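Local coordinates for putative transcriptional regulator protein, LacI family (Rhizobium etli, PDB 3MIZ) that probably binds cis-regulatory DNA and represses transcription, as regulators of the LacI family generally do, at residues F16-D21 with R34-W39; L48-G53 with K64-H69; G54-E59 with D85-D90; T95-C100 with E106-I111. All blocks are in the same frame, centred on the assembly; numbering follows the deposited sequence.

Interaction 1. Residues F16-D21 with R34-W39; sequences FGIITD and RGIQDW
Phe16 and Trp39 meet at one end, and Ile18 and Ile36 beside them, where strand 15-20 packs against helix 30-42 in the first beta-alpha-beta unit of the LacI-type regulatory core; strand 46-51 completes the unit. Phe16 can be followed outward. Its CB is directed at the helix but touches nothing there; CG then stands anti to the carbonyl carbon (chi1 -76°), which carries the ring on toward Trp39. CE2 makes the main contact, 3.4 Å from Trp39 CZ3, with the neighbouring CH2 of the indole somewhat farther away. The tip, CZ, lies 4.1 Å from the same Trp39 CZ3. The planes are only 10° from parallel, yet the rings meet rim to rim, so this is no stack. Two large aromatic side chains suit the place because they span the gap between strand and helix, and helix 253-268 adds to their surroundings through Ile268 beside Phe16 and Ala261 beside Trp39. The beta-branched Ile18 suits a strand, and Ile36 gives the helix a bulky apolar side chain to set on the sheet. Ile36 also touches Ile47 and Leu75 of the sheet. Ile18 and Ile36 run antiparallel alongside one another, CD1 of Ile18 stopping 4.1 Å from CG2 of Ile36.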
loop_
_atom_site.group_PDB
_atom_site.type_symbol
_atom_site.label_atom_id
_atom_site.label_comp_id
_atom_site.label_asym_id
_atom_site.label_seq_id
_atom_site.Cartn_x
_atom_site.Cartn_y
_atom_site.Cartn_z
ATOM N N PHE A 16 -8.191 -22.393 -3.821
ATOM C CA PHE A 16 -6.928 -22.323 -3.095
ATOM C C PHE A 16 -7.169 -21.329 -1.972
ATOM O O PHE A 16 -7.882 -20.345 -2.155
ATOM C CB PHE A 16 -5.791 -21.780 -3.972
ATOM C CG PHE A 16 -5.236 -22.764 -4.966
ATOM C CD1 PHE A 16 -5.735 -24.055 -5.063
ATOM C CD2 PHE A 16 -4.208 -22.381 -5.817
ATOM C CE1 PHE A 16 -5.214 -24.951 -5.997
ATOM C CE2 PHE A 16 -3.682 -23.262 -6.749
ATOM C CZ PHE A 16 -4.186 -24.553 -6.842
ATOM N N GLY A 17 -6.589 -21.596 -0.811
ATOM C CA GLY A 17 -6.743 -20.687 0.299
ATOM C C GLY A 17 -5.401 -20.036 0.555
ATOM O O GLY A 17 -4.366 -20.689 0.469
ATOM N N ILE A 18 -5.410 -18.745 0.839
ATOM C CA ILE A 18 -4.172 -18.032 1.142
ATOM C C ILE A 18 -4.202 -17.688 2.617
ATOM O O ILE A 18 -5.145 -17.060 3.094
ATOM C CB ILE A 18 -4.060 -16.694 0.387
ATOM C CG1 ILE A 18 -3.994 -16.933 -1.120
ATOM C CG2 ILE A 18 -2.798 -15.936 0.866
ATOM C CD1 ILE A 18 -3.879 -15.631 -1.928
ATOM N N ILE A 19 -3.187 -18.113 3.353
ATOM C CA ILE A 19 -3.135 -17.772 4.763
ATOM C C ILE A 19 -2.019 -16.751 4.861
ATOM O O ILE A 19 -0.859 -17.064 4.607
ATOM C CB ILE A 19 -2.825 -19.003 5.644
ATOM C CG1 ILE A 19 -3.990 -19.996 5.554
ATOM C CG2 ILE A 19 -2.584 -18.564 7.098
ATOM C CD1 ILE A 19 -3.846 -21.216 6.437
ATOM N N THR A 20 -2.376 -15.517 5.182
ATOM C CA THR A 20 -1.373 -14.479 5.304
ATOM C C THR A 20 -1.328 -13.959 6.728
ATOM O O THR A 20 -2.255 -14.178 7.496
ATOM C CB THR A 20 -1.663 -13.313 4.377
ATOM O OG1 THR A 20 -0.587 -12.376 4.469
ATOM C CG2 THR A 20 -2.976 -12.629 4.767
ATOM N N ASP A 21 -0.254 -13.258 7.076
ATOM C CA ASP A 21 -0.131 -12.729 8.426
ATOM C C ASP A 21 -0.537 -11.272 8.645
ATOM O O ASP A 21 -1.539 -11.003 9.307
ATOM C CB ASP A 21 1.294 -12.953 8.973
ATOM C CG ASP A 21 2.397 -12.497 8.013
ATOM O OD1 ASP A 21 2.100 -11.845 6.988
ATOM O OD2 ASP A 21 3.579 -12.791 8.302
ATOM N N ARG A 34 -1.730 -10.611 -6.148
ATOM C CA ARG A 34 -2.026 -10.273 -7.533
ATOM C C ARG A 34 -1.520 -11.383 -8.452
ATOM O O ARG A 34 -2.199 -11.780 -9.398
ATOM C CB ARG A 34 -1.347 -8.946 -7.900
ATOM C CG ARG A 34 -1.493 -8.544 -9.357
ATOM C CD ARG A 34 -0.504 -7.435 -9.714
ATOM N NE ARG A 34 -0.301 -7.360 -11.155
ATOM C CZ ARG A 34 0.802 -6.903 -11.735
ATOM N NH1 ARG A 34 1.819 -6.474 -10.993
ATOM N NH2 ARG A 34 0.895 -6.886 -13.058
ATOM N N GLY A 35 -0.320 -11.880 -8.168
ATOM C CA GLY A 35 0.252 -12.944 -8.972
ATOM C C GLY A 35 -0.528 -14.235 -8.796
ATOM O O GLY A 35 -0.796 -14.947 -9.767
ATOM N N ILE A 36 -0.887 -14.550 -7.556
ATOM C CA ILE A 36 -1.668 -15.756 -7.293
ATOM C C ILE A 36 -3.011 -15.657 -8.018
ATOM O O ILE A 36 -3.406 -16.563 -8.750
ATOM C CB ILE A 36 -1.979 -15.928 -5.780
ATOM C CG1 ILE A 36 -0.688 -16.078 -4.970
ATOM C CG2 ILE A 36 -2.881 -17.134 -5.574
ATOM C CD1 ILE A 36 0.090 -17.311 -5.289
ATOM N N GLN A 37 -3.716 -14.548 -7.802
ATOM C CA GLN A 37 -5.030 -14.346 -8.406
ATOM C C GLN A 37 -4.980 -14.430 -9.928
ATOM O O GLN A 37 -5.815 -15.101 -10.539
ATOM C CB GLN A 37 -5.617 -13.001 -7.960
ATOM C CG GLN A 37 -7.091 -12.807 -8.295
ATOM C CD GLN A 37 -8.013 -13.642 -7.423
ATOM O OE1 GLN A 37 -8.100 -13.434 -6.213
ATOM N NE2 GLN A 37 -8.710 -14.594 -8.040
ATOM N N ASP A 38 -4.008 -13.759 -10.545
ATOM C CA ASP A 38 -3.875 -13.805 -12.003
ATOM C C ASP A 38 -3.712 -15.240 -12.490
ATOM O O ASP A 38 -4.355 -15.654 -13.460
ATOM C CB ASP A 38 -2.685 -12.960 -12.464
ATOM C CG ASP A 38 -3.023 -11.485 -12.561
ATOM O OD1 ASP A 38 -4.130 -11.107 -12.131
ATOM O OD2 ASP A 38 -2.178 -10.711 -13.062
ATOM N N TRP A 39 -2.849 -16.004 -11.824
ATOM C CA TRP A 39 -2.650 -17.398 -12.201
ATOM C C TRP A 39 -3.963 -18.171 -12.019
ATOM O O TRP A 39 -4.358 -18.963 -12.875
ATOM C CB TRP A 39 -1.565 -18.043 -11.332
ATOM C CG TRP A 39 -1.320 -19.468 -11.702
ATOM C CD1 TRP A 39 -0.468 -19.929 -12.659
ATOM C CD2 TRP A 39 -2.013 -20.613 -11.195
ATOM N NE1 TRP A 39 -0.592 -21.291 -12.786
ATOM C CE2 TRP A 39 -1.535 -21.736 -11.900
ATOM C CE3 TRP A 39 -3.000 -20.795 -10.217
ATOM C CZ2 TRP A 39 -2.009 -23.030 -11.663
ATOM C CZ3 TRP A 39 -3.475 -22.083 -9.981
ATOM C CH2 TRP A 39 -2.978 -23.183 -10.703
#

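Interaction 2. Residues L48-G53 with K64-H69; sequences LIANTG and KMFQSH
Phe66 brings the far end of its ring to Leu48 and Ala50, and the contact between strand 46-51 and helix 56-68 is carried by that one side chain. The apolar contacts come first. With CG anti to the carbonyl carbon (chi1 -82°), Phe66 reaches the strand although its CB bond is not aimed there. CZ lies 3.9 Å from Ala50 CB, and CE1 passes 4.5 Å from Leu48 CB. Leu48 and Ala50, two positions apart, present their side chains to the helix, while that of Ile49 between them points away. The small methyl of Ala50 lets the phenyl ring come close to the strand, and Ile19 and Ile71 touch the same ring.

A second kind of contact sets backbone against ring: Phe66 CZ is 4.0 Å from Leu48 O, a carbonyl whose polar need is probably met by Ile18 N of the adjacent strand.

Backbone hydrogen bonds hold the end of the helix itself, His69 N reaching Met65 O at 3.0 Å.

Contacts between subunits form the last group. Phe66 packs on Leu48 of the second subunit, Ile49 makes backbone hydrogen bonds to that subunit, and His69 bonds to His69 of the second subunit through ND1. Within the chain, the arrangement belongs to a beta-alpha-beta crossover, in which helix 56-68 leads from strand 46-51 over strand 15-20 to the parallel strand 73-78.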
loop_
_atom_site.group_PDB
_atom_site.type_symbol
_atom_site.label_atom_id
_atom_site.label_comp_id
_atom_site.label_asym_id
_atom_site.label_seq_id
_atom_site.Cartn_x
_atom_site.Cartn_y
_atom_site.Cartn_z
ATOM N N LEU A 48 -9.467 -17.772 -1.745
ATOM C CA LEU A 48 -10.052 -17.262 -0.511
ATOM C C LEU A 48 -8.883 -16.890 0.388
ATOM O O LEU A 48 -7.970 -17.694 0.593
ATOM C CB LEU A 48 -10.905 -18.324 0.182
ATOM C CG LEU A 48 -12.320 -18.537 -0.358
ATOM C CD1 LEU A 48 -13.010 -19.666 0.420
ATOM C CD2 LEU A 48 -13.107 -17.236 -0.219
ATOM N N ILE A 49 -8.917 -15.676 0.926
ATOM C CA ILE A 49 -7.847 -15.187 1.787
ATOM C C ILE A 49 -8.257 -15.069 3.265
ATOM O O ILE A 49 -9.355 -14.613 3.575
ATOM C CB ILE A 49 -7.375 -13.794 1.303
ATOM C CG1 ILE A 49 -6.978 -13.856 -0.175
ATOM C CG2 ILE A 49 -6.211 -13.314 2.153
ATOM C CD1 ILE A 49 -6.604 -12.480 -0.750
ATOM N N ALA A 50 -7.361 -15.486 4.163
ATOM C CA ALA A 50 -7.584 -15.395 5.608
ATOM C C ALA A 50 -6.311 -14.818 6.231
ATOM O O ALA A 50 -5.212 -15.233 5.884
ATOM C CB ALA A 50 -7.880 -16.773 6.195
ATOM N N ASN A 51 -6.470 -13.871 7.150
ATOM C CA ASN A 51 -5.337 -13.212 7.805
ATOM C C ASN A 51 -5.251 -13.621 9.277
ATOM O O ASN A 51 -6.250 -13.589 9.986
ATOM C CB ASN A 51 -5.506 -11.691 7.697
ATOM C CG ASN A 51 -4.203 -10.930 7.939
ATOM O OD1 ASN A 51 -3.188 -11.193 7.295
ATOM N ND2 ASN A 51 -4.238 -9.969 8.858
ATOM N N THR A 52 -4.054 -13.991 9.724
ATOM C CA THR A 52 -3.826 -14.420 11.104
ATOM C C THR A 52 -3.518 -13.242 12.033
ATOM O O THR A 52 -3.705 -13.331 13.250
ATOM C CB THR A 52 -2.622 -15.382 11.205
ATOM O OG1 THR A 52 -1.420 -14.644 10.958
ATOM C CG2 THR A 52 -2.733 -16.511 10.198
ATOM N N GLY A 53 -3.033 -12.145 11.460
ATOM C CA GLY A 53 -2.690 -10.992 12.274
ATOM C C GLY A 53 -1.484 -11.323 13.139
ATOM O O GLY A 53 -1.151 -10.595 14.080
ATOM N N LYS A 64 -8.153 -25.059 10.490
ATOM C CA LYS A 64 -9.309 -25.894 10.785
ATOM C C LYS A 64 -10.452 -25.462 9.866
ATOM O O LYS A 64 -11.143 -26.294 9.283
ATOM C CB LYS A 64 -9.703 -25.714 12.254
ATOM C CG LYS A 64 -10.314 -26.936 12.898
ATOM C CD LYS A 64 -10.378 -26.783 14.415
ATOM C CE LYS A 64 -8.990 -26.614 15.035
ATOM N NZ LYS A 64 -8.099 -27.783 14.774
HETATM N N MSE A 65 -10.640 -24.153 9.740
HETATM C CA MSE A 65 -11.684 -23.613 8.875
HETATM C C MSE A 65 -11.484 -24.051 7.428
HETATM O O MSE A 65 -12.439 -24.447 6.755
HETATM C CB MSE A 65 -11.702 -22.083 8.939
HETATM C CG MSE A 65 -12.440 -21.423 7.770
HETATM SE SE MSE A 65 -12.786 -19.554 8.086
HETATM C CE MSE A 65 -14.266 -19.801 9.300
ATOM N N PHE A 66 -10.249 -23.972 6.940
ATOM C CA PHE A 66 -9.984 -24.368 5.563
ATOM C C PHE A 66 -10.253 -25.847 5.318
ATOM O O PHE A 66 -10.765 -26.219 4.263
ATOM C CB PHE A 66 -8.551 -24.012 5.152
ATOM C CG PHE A 66 -8.385 -22.575 4.726
ATOM C CD1 PHE A 66 -9.436 -21.893 4.116
ATOM C CD2 PHE A 66 -7.178 -21.910 4.905
ATOM C CE1 PHE A 66 -9.288 -20.571 3.690
ATOM C CE2 PHE A 66 -7.022 -20.586 4.480
ATOM C CZ PHE A 66 -8.075 -19.919 3.875
ATOM N N GLN A 67 -9.911 -26.692 6.284
ATOM C CA GLN A 67 -10.158 -28.119 6.128
ATOM C C GLN A 67 -11.664 -28.314 6.011
ATOM O O GLN A 67 -12.142 -29.011 5.120
ATOM C CB GLN A 67 -9.631 -28.907 7.330
ATOM C CG GLN A 67 -9.819 -30.421 7.191
ATOM C CD GLN A 67 -9.248 -31.195 8.365
ATOM O OE1 GLN A 67 -9.696 -31.039 9.500
ATOM N NE2 GLN A 67 -8.252 -32.031 8.096
ATOM N N SER A 68 -12.399 -27.671 6.913
ATOM C CA SER A 68 -13.855 -27.742 6.937
ATOM C C SER A 68 -14.486 -27.348 5.600
ATOM O O SER A 68 -15.474 -27.944 5.173
ATOM C CB SER A 68 -14.397 -26.826 8.039
ATOM O OG SER A 68 -15.802 -26.678 7.942
ATOM N N HIS A 69 -13.906 -26.344 4.949
ATOM C CA HIS A 69 -14.411 -25.846 3.672
ATOM C C HIS A 69 -13.893 -26.594 2.440
ATOM O O HIS A 69 -14.187 -26.209 1.306
ATOM C CB HIS A 69 -14.091 -24.354 3.549
ATOM C CG HIS A 69 -14.955 -23.478 4.406
ATOM N ND1 HIS A 69 -16.268 -23.194 4.095
ATOM C CD2 HIS A 69 -14.694 -22.821 5.561
ATOM C CE1 HIS A 69 -16.776 -22.397 5.019
ATOM N NE2 HIS A 69 -15.841 -22.156 5.919
#

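Interaction 3. Residues G54-E59 with D85-D90; sequences GSSERE and DPESGD
Glu59, in the first turn of helix 56-68, reaches across to Pro86 and Glu87 and fastens the start of this N-capped helix to the loop that follows strand 81-83. Ser55 is the N-cap, its OG accepting from Arg58 N. Along the loop, Asp85 comes first: its carbonyl O receives a bond from a water that also donates to Glu59 OE1 at 2.9 Å. Pro86, which has no N-H to satisfy, lays its CA 3.4 Å from Glu59 OE2. Glu87 then offers its backbone N to the same oxygen at 2.7 Å, arriving from above the carboxylate, 59° out of its plane. Glutamate has the reach for this: CG stands anti to the backbone N (chi1 -176°) and the chain runs on extended. Trp63 NE1 also bonds to OE2, and Tyr76 OH does so weakly, which fixes the buried carboxylate and probably favours its charged form. An alanine in place of Glu59 would remove the acceptor and is likely to leave Glu87 N and Trp63 NE1 without their mate. The side chain of Glu87 is exposed, as suits its charge, and its CG comes within 3.9 Å of Ser56 OG.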
loop_
_atom_site.group_PDB
_atom_site.type_symbol
_atom_site.label_atom_id
_atom_site.label_comp_id
_atom_site.label_asym_id
_atom_site.label_seq_id
_atom_site.Cartn_x
_atom_site.Cartn_y
_atom_site.Cartn_z
ATOM N N GLY A 54 -0.832 -12.433 12.816
ATOM C CA GLY A 54 0.339 -12.868 13.553
ATOM C C GLY A 54 0.025 -13.715 14.774
ATOM O O GLY A 54 0.918 -14.019 15.568
ATOM N N SER A 55 -1.239 -14.101 14.927
ATOM C CA SER A 55 -1.659 -14.909 16.067
ATOM C C SER A 55 -1.652 -16.413 15.810
ATOM O O SER A 55 -2.343 -16.904 14.916
ATOM C CB SER A 55 -3.056 -14.483 16.516
ATOM O OG SER A 55 -3.624 -15.459 17.369
ATOM N N SER A 56 -0.877 -17.144 16.607
ATOM C CA SER A 56 -0.802 -18.596 16.472
ATOM C C SER A 56 -2.169 -19.212 16.717
ATOM O O SER A 56 -2.575 -20.148 16.023
ATOM C CB SER A 56 0.201 -19.184 17.474
ATOM O OG SER A 56 1.531 -18.893 17.093
ATOM N N GLU A 57 -2.872 -18.685 17.716
ATOM C CA GLU A 57 -4.198 -19.172 18.068
ATOM C C GLU A 57 -5.159 -19.060 16.890
ATOM O O GLU A 57 -5.772 -20.046 16.485
ATOM C CB GLU A 57 -4.753 -18.377 19.255
ATOM C CG GLU A 57 -4.020 -18.617 20.563
ATOM C CD GLU A 57 -2.525 -18.440 20.432
ATOM O OE1 GLU A 57 -2.073 -17.314 20.128
ATOM O OE2 GLU A 57 -1.800 -19.438 20.628
ATOM N N ARG A 58 -5.291 -17.852 16.350
ATOM C CA ARG A 58 -6.188 -17.637 15.223
ATOM C C ARG A 58 -5.756 -18.455 14.013
ATOM O O ARG A 58 -6.599 -18.923 13.254
ATOM C CB ARG A 58 -6.239 -16.155 14.844
ATOM C CG ARG A 58 -6.661 -15.228 15.961
ATOM C CD ARG A 58 -7.124 -13.892 15.404
ATOM N NE ARG A 58 -7.061 -12.851 16.418
ATOM C CZ ARG A 58 -6.062 -11.982 16.538
ATOM N NH1 ARG A 58 -5.038 -12.019 15.696
ATOM N NH2 ARG A 58 -6.084 -11.080 17.508
ATOM N N GLU A 59 -4.446 -18.628 13.828
ATOM C CA GLU A 59 -3.959 -19.409 12.696
ATOM C C GLU A 59 -4.445 -20.848 12.773
ATOM O O GLU A 59 -4.913 -21.412 11.785
ATOM C CB GLU A 59 -2.424 -19.427 12.630
ATOM C CG GLU A 59 -1.921 -20.158 11.381
ATOM C CD GLU A 59 -0.411 -20.235 11.282
ATOM O OE1 GLU A 59 0.280 -19.420 11.924
ATOM O OE2 GLU A 59 0.086 -21.107 10.543
ATOM N N ASP A 85 7.456 -21.933 11.025
ATOM C CA ASP A 85 6.709 -23.158 10.776
ATOM C C ASP A 85 5.237 -22.807 10.909
ATOM O O ASP A 85 4.825 -22.191 11.894
ATOM C CB ASP A 85 7.051 -24.229 11.817
ATOM C CG ASP A 85 8.196 -25.120 11.390
ATOM O OD1 ASP A 85 8.912 -24.776 10.422
ATOM O OD2 ASP A 85 8.384 -26.175 12.035
ATOM N N PRO A 86 4.418 -23.179 9.918
ATOM C CA PRO A 86 3.001 -22.835 10.075
ATOM C C PRO A 86 2.443 -23.560 11.305
ATOM O O PRO A 86 2.927 -24.631 11.669
ATOM C CB PRO A 86 2.368 -23.347 8.783
ATOM C CG PRO A 86 3.506 -23.273 7.780
ATOM C CD PRO A 86 4.687 -23.772 8.597
ATOM N N GLU A 87 1.446 -22.958 11.943
ATOM C CA GLU A 87 0.793 -23.548 13.111
ATOM C C GLU A 87 -0.560 -24.094 12.652
ATOM O O GLU A 87 -1.587 -23.436 12.818
ATOM C CB GLU A 87 0.588 -22.480 14.187
ATOM C CG GLU A 87 1.850 -22.120 14.948
ATOM C CD GLU A 87 2.301 -23.242 15.865
ATOM O OE1 GLU A 87 1.558 -23.551 16.823
ATOM O OE2 GLU A 87 3.387 -23.819 15.625
ATOM N N SER A 88 -0.547 -25.293 12.074
ATOM C CA SER A 88 -1.758 -25.926 11.553
ATOM C C SER A 88 -2.426 -26.959 12.465
ATOM O O SER A 88 -3.382 -27.624 12.059
ATOM C CB SER A 88 -1.451 -26.584 10.211
ATOM O OG SER A 88 -0.372 -27.494 10.338
ATOM N N GLY A 89 -1.934 -27.101 13.689
ATOM C CA GLY A 89 -2.529 -28.080 14.583
ATOM C C GLY A 89 -2.464 -29.467 13.972
ATOM O O GLY A 89 -1.383 -29.940 13.630
ATOM N N ASP A 90 -3.615 -30.116 13.814
ATOM C CA ASP A 90 -3.662 -31.462 13.242
ATOM C C ASP A 90 -4.078 -31.489 11.775
ATOM O O ASP A 90 -4.195 -32.561 11.180
ATOM C CB ASP A 90 -4.626 -32.345 14.041
ATOM C CG ASP A 90 -4.144 -32.606 15.445
ATOM O OD1 ASP A 90 -2.986 -33.051 15.594
ATOM O OD2 ASP A 90 -4.920 -32.373 16.398
HETATM O O HOH W 1 3.100 -19.824 12.332
#

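Interaction 4. Residues T95-C100 with E106-I111; sequences TVMINC and ELLPSI
Ile111 O accepts the shortest bond of this contact, from Asn99 N at 2.9 Å, nearly straight and in the carbonyl plane, while Ile98 CA supplies a CH...O contact to the same oxygen. It belongs to a short parallel beta pairing of strand 95-97, at the edge of the four-stranded sheet, with strand 110-113. Met97 N donates to Pro109 O at 3.0 Å, and Met97 O receives Ile111 N. The chain turns a corner at Ile98 and Asn99, and asparagine is among the residues that best tolerate the positive phi (78°) found there. On one face of the pairing Ile98 and Ile111 run alongside each other in the same direction, CG1 of Ile98 3.9 Å from CG2 of Ile111; their branched side chains suit strands. Where strand 110-113 approaches, Pro109, with no N-H to bury, sets its CG 3.4 Å from Thr95 O. Leu108 sends CD1 to within 4.0 Å of SE of Met97, a selenomethionine, and 4.1 Å of Thr95 CG2. A glycine at Leu108 would probably open a gap beside Thr95 and let the flexible Met97 side chain shift. The buried Cys100 O finds no polar partner and has Ser110 CB 3.3 Å away.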
loop_
_atom_site.group_PDB
_atom_site.type_symbol
_atom_site.label_atom_id
_atom_site.label_comp_id
_atom_site.label_asym_id
_atom_site.label_seq_id
_atom_site.Cartn_x
_atom_site.Cartn_y
_atom_site.Cartn_z
ATOM N N THR A 95 0.442 -27.666 0.929
ATOM C CA THR A 95 0.816 -26.277 1.166
ATOM C C THR A 95 2.152 -25.862 0.555
ATOM O O THR A 95 3.106 -26.636 0.536
ATOM C CB THR A 95 0.898 -26.014 2.681
ATOM O OG1 THR A 95 -0.380 -26.268 3.278
ATOM C CG2 THR A 95 1.314 -24.577 2.970
ATOM N N VAL A 96 2.205 -24.632 0.054
ATOM C CA VAL A 96 3.432 -24.073 -0.499
ATOM C C VAL A 96 3.617 -22.727 0.198
ATOM O O VAL A 96 2.678 -21.934 0.294
ATOM C CB VAL A 96 3.350 -23.862 -2.025
ATOM C CG1 VAL A 96 4.566 -23.082 -2.512
ATOM C CG2 VAL A 96 3.300 -25.211 -2.736
HETATM N N MSE A 97 4.812 -22.488 0.720
HETATM C CA MSE A 97 5.099 -21.231 1.410
HETATM C C MSE A 97 5.682 -20.211 0.434
HETATM O O MSE A 97 6.521 -20.551 -0.395
HETATM C CB MSE A 97 6.080 -21.484 2.565
HETATM C CG MSE A 97 5.489 -22.368 3.660
HETATM SE SE MSE A 97 6.775 -22.833 5.044
HETATM C CE MSE A 97 6.897 -21.116 5.895
ATOM N N ILE A 98 5.220 -18.966 0.527
ATOM C CA ILE A 98 5.707 -17.906 -0.356
ATOM C C ILE A 98 6.172 -16.692 0.447
ATOM O O ILE A 98 5.415 -16.144 1.259
ATOM C CB ILE A 98 4.613 -17.448 -1.340
ATOM C CG1 ILE A 98 4.091 -18.655 -2.140
ATOM C CG2 ILE A 98 5.200 -16.395 -2.302
ATOM C CD1 ILE A 98 2.768 -18.391 -2.881
ATOM N N ASN A 99 7.415 -16.291 0.201
ATOM C CA ASN A 99 8.064 -15.144 0.852
ATOM C C ASN A 99 8.534 -15.508 2.255
ATOM O O ASN A 99 8.827 -14.636 3.080
ATOM C CB ASN A 99 7.109 -13.946 0.936
ATOM C CG ASN A 99 7.850 -12.622 1.038
ATOM O OD1 ASN A 99 7.311 -11.626 1.516
ATOM N ND2 ASN A 99 9.089 -12.608 0.576
ATOM N N CYS A 100 8.601 -16.806 2.518
ATOM C CA CYS A 100 9.022 -17.298 3.809
ATOM C C CYS A 100 9.568 -18.711 3.668
ATOM O O CYS A 100 9.387 -19.366 2.637
ATOM C CB CYS A 100 7.843 -17.270 4.795
ATOM S SG CYS A 100 6.338 -18.135 4.226
ATOM N N GLU A 106 13.111 -28.481 5.379
ATOM C CA GLU A 106 12.282 -29.129 4.368
ATOM C C GLU A 106 10.900 -29.574 4.830
ATOM O O GLU A 106 10.375 -30.575 4.343
ATOM C CB GLU A 106 13.022 -30.329 3.774
ATOM C CG GLU A 106 14.432 -30.005 3.302
ATOM C CD GLU A 106 14.954 -31.012 2.296
ATOM O OE1 GLU A 106 14.468 -30.997 1.144
ATOM O OE2 GLU A 106 15.842 -31.817 2.657
ATOM N N LEU A 107 10.305 -28.838 5.761
ATOM C CA LEU A 107 8.972 -29.190 6.241
ATOM C C LEU A 107 7.955 -29.042 5.104
ATOM O O LEU A 107 7.051 -29.866 4.948
ATOM C CB LEU A 107 8.571 -28.284 7.408
ATOM C CG LEU A 107 7.259 -28.624 8.119
ATOM C CD1 LEU A 107 7.410 -29.936 8.889
ATOM C CD2 LEU A 107 6.896 -27.503 9.072
ATOM N N LEU A 108 8.120 -27.989 4.307
ATOM C CA LEU A 108 7.219 -27.703 3.188
ATOM C C LEU A 108 7.980 -26.999 2.077
ATOM O O LEU A 108 9.017 -26.393 2.327
ATOM C CB LEU A 108 6.110 -26.764 3.643
ATOM C CG LEU A 108 5.089 -27.226 4.675
ATOM C CD1 LEU A 108 4.361 -26.008 5.247
ATOM C CD2 LEU A 108 4.115 -28.190 4.010
ATOM N N PRO A 109 7.485 -27.082 0.831
ATOM C CA PRO A 109 8.202 -26.394 -0.243
ATOM C C PRO A 109 8.059 -24.892 -0.021
ATOM O O PRO A 109 7.061 -24.428 0.537
ATOM C CB PRO A 109 7.491 -26.874 -1.505
ATOM C CG PRO A 109 6.121 -27.229 -1.022
ATOM C CD PRO A 109 6.391 -27.905 0.289
ATOM N N SER A 110 9.058 -24.131 -0.447
ATOM C CA SER A 110 9.007 -22.693 -0.252
ATOM C C SER A 110 9.709 -21.956 -1.372
ATOM O O SER A 110 10.646 -22.470 -1.983
ATOM C CB SER A 110 9.647 -22.312 1.082
ATOM O OG SER A 110 11.006 -22.698 1.119
ATOM N N ILE A 111 9.234 -20.748 -1.644
ATOM C CA ILE A 111 9.828 -19.923 -2.679
ATOM C C ILE A 111 9.923 -18.505 -2.111
ATOM O O ILE A 111 8.938 -17.949 -1.616
ATOM C CB ILE A 111 8.983 -20.001 -3.977
ATOM C CG1 ILE A 111 9.700 -19.274 -5.112
ATOM C CG2 ILE A 111 7.583 -19.452 -3.734
ATOM C CD1 ILE A 111 9.148 -19.605 -6.512
#

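In the fold
From the N terminus, interaction 1 closes the connection from strand 15-20 to the helix that follows it. Interaction 2 opens only afterwards, folding helix 56-68 back on strand 46-51; the neighbouring strands join the two, probably also through a bond from Gly53 N to Asp21 O. Interaction 3 starts inside the span of interaction 2 and ends beyond it, so these two cross and share helix 56-68, holding it near both ends. Interaction 4 closes a short loop last, in series with the others. None is nested. Ile98 meets Ile36 of interaction 1, and Leu108 meets Pro86 of interaction 3, tying the 95-100 segment to helix 30-42 and the 85-90 loop to the chain entering strand 110-113.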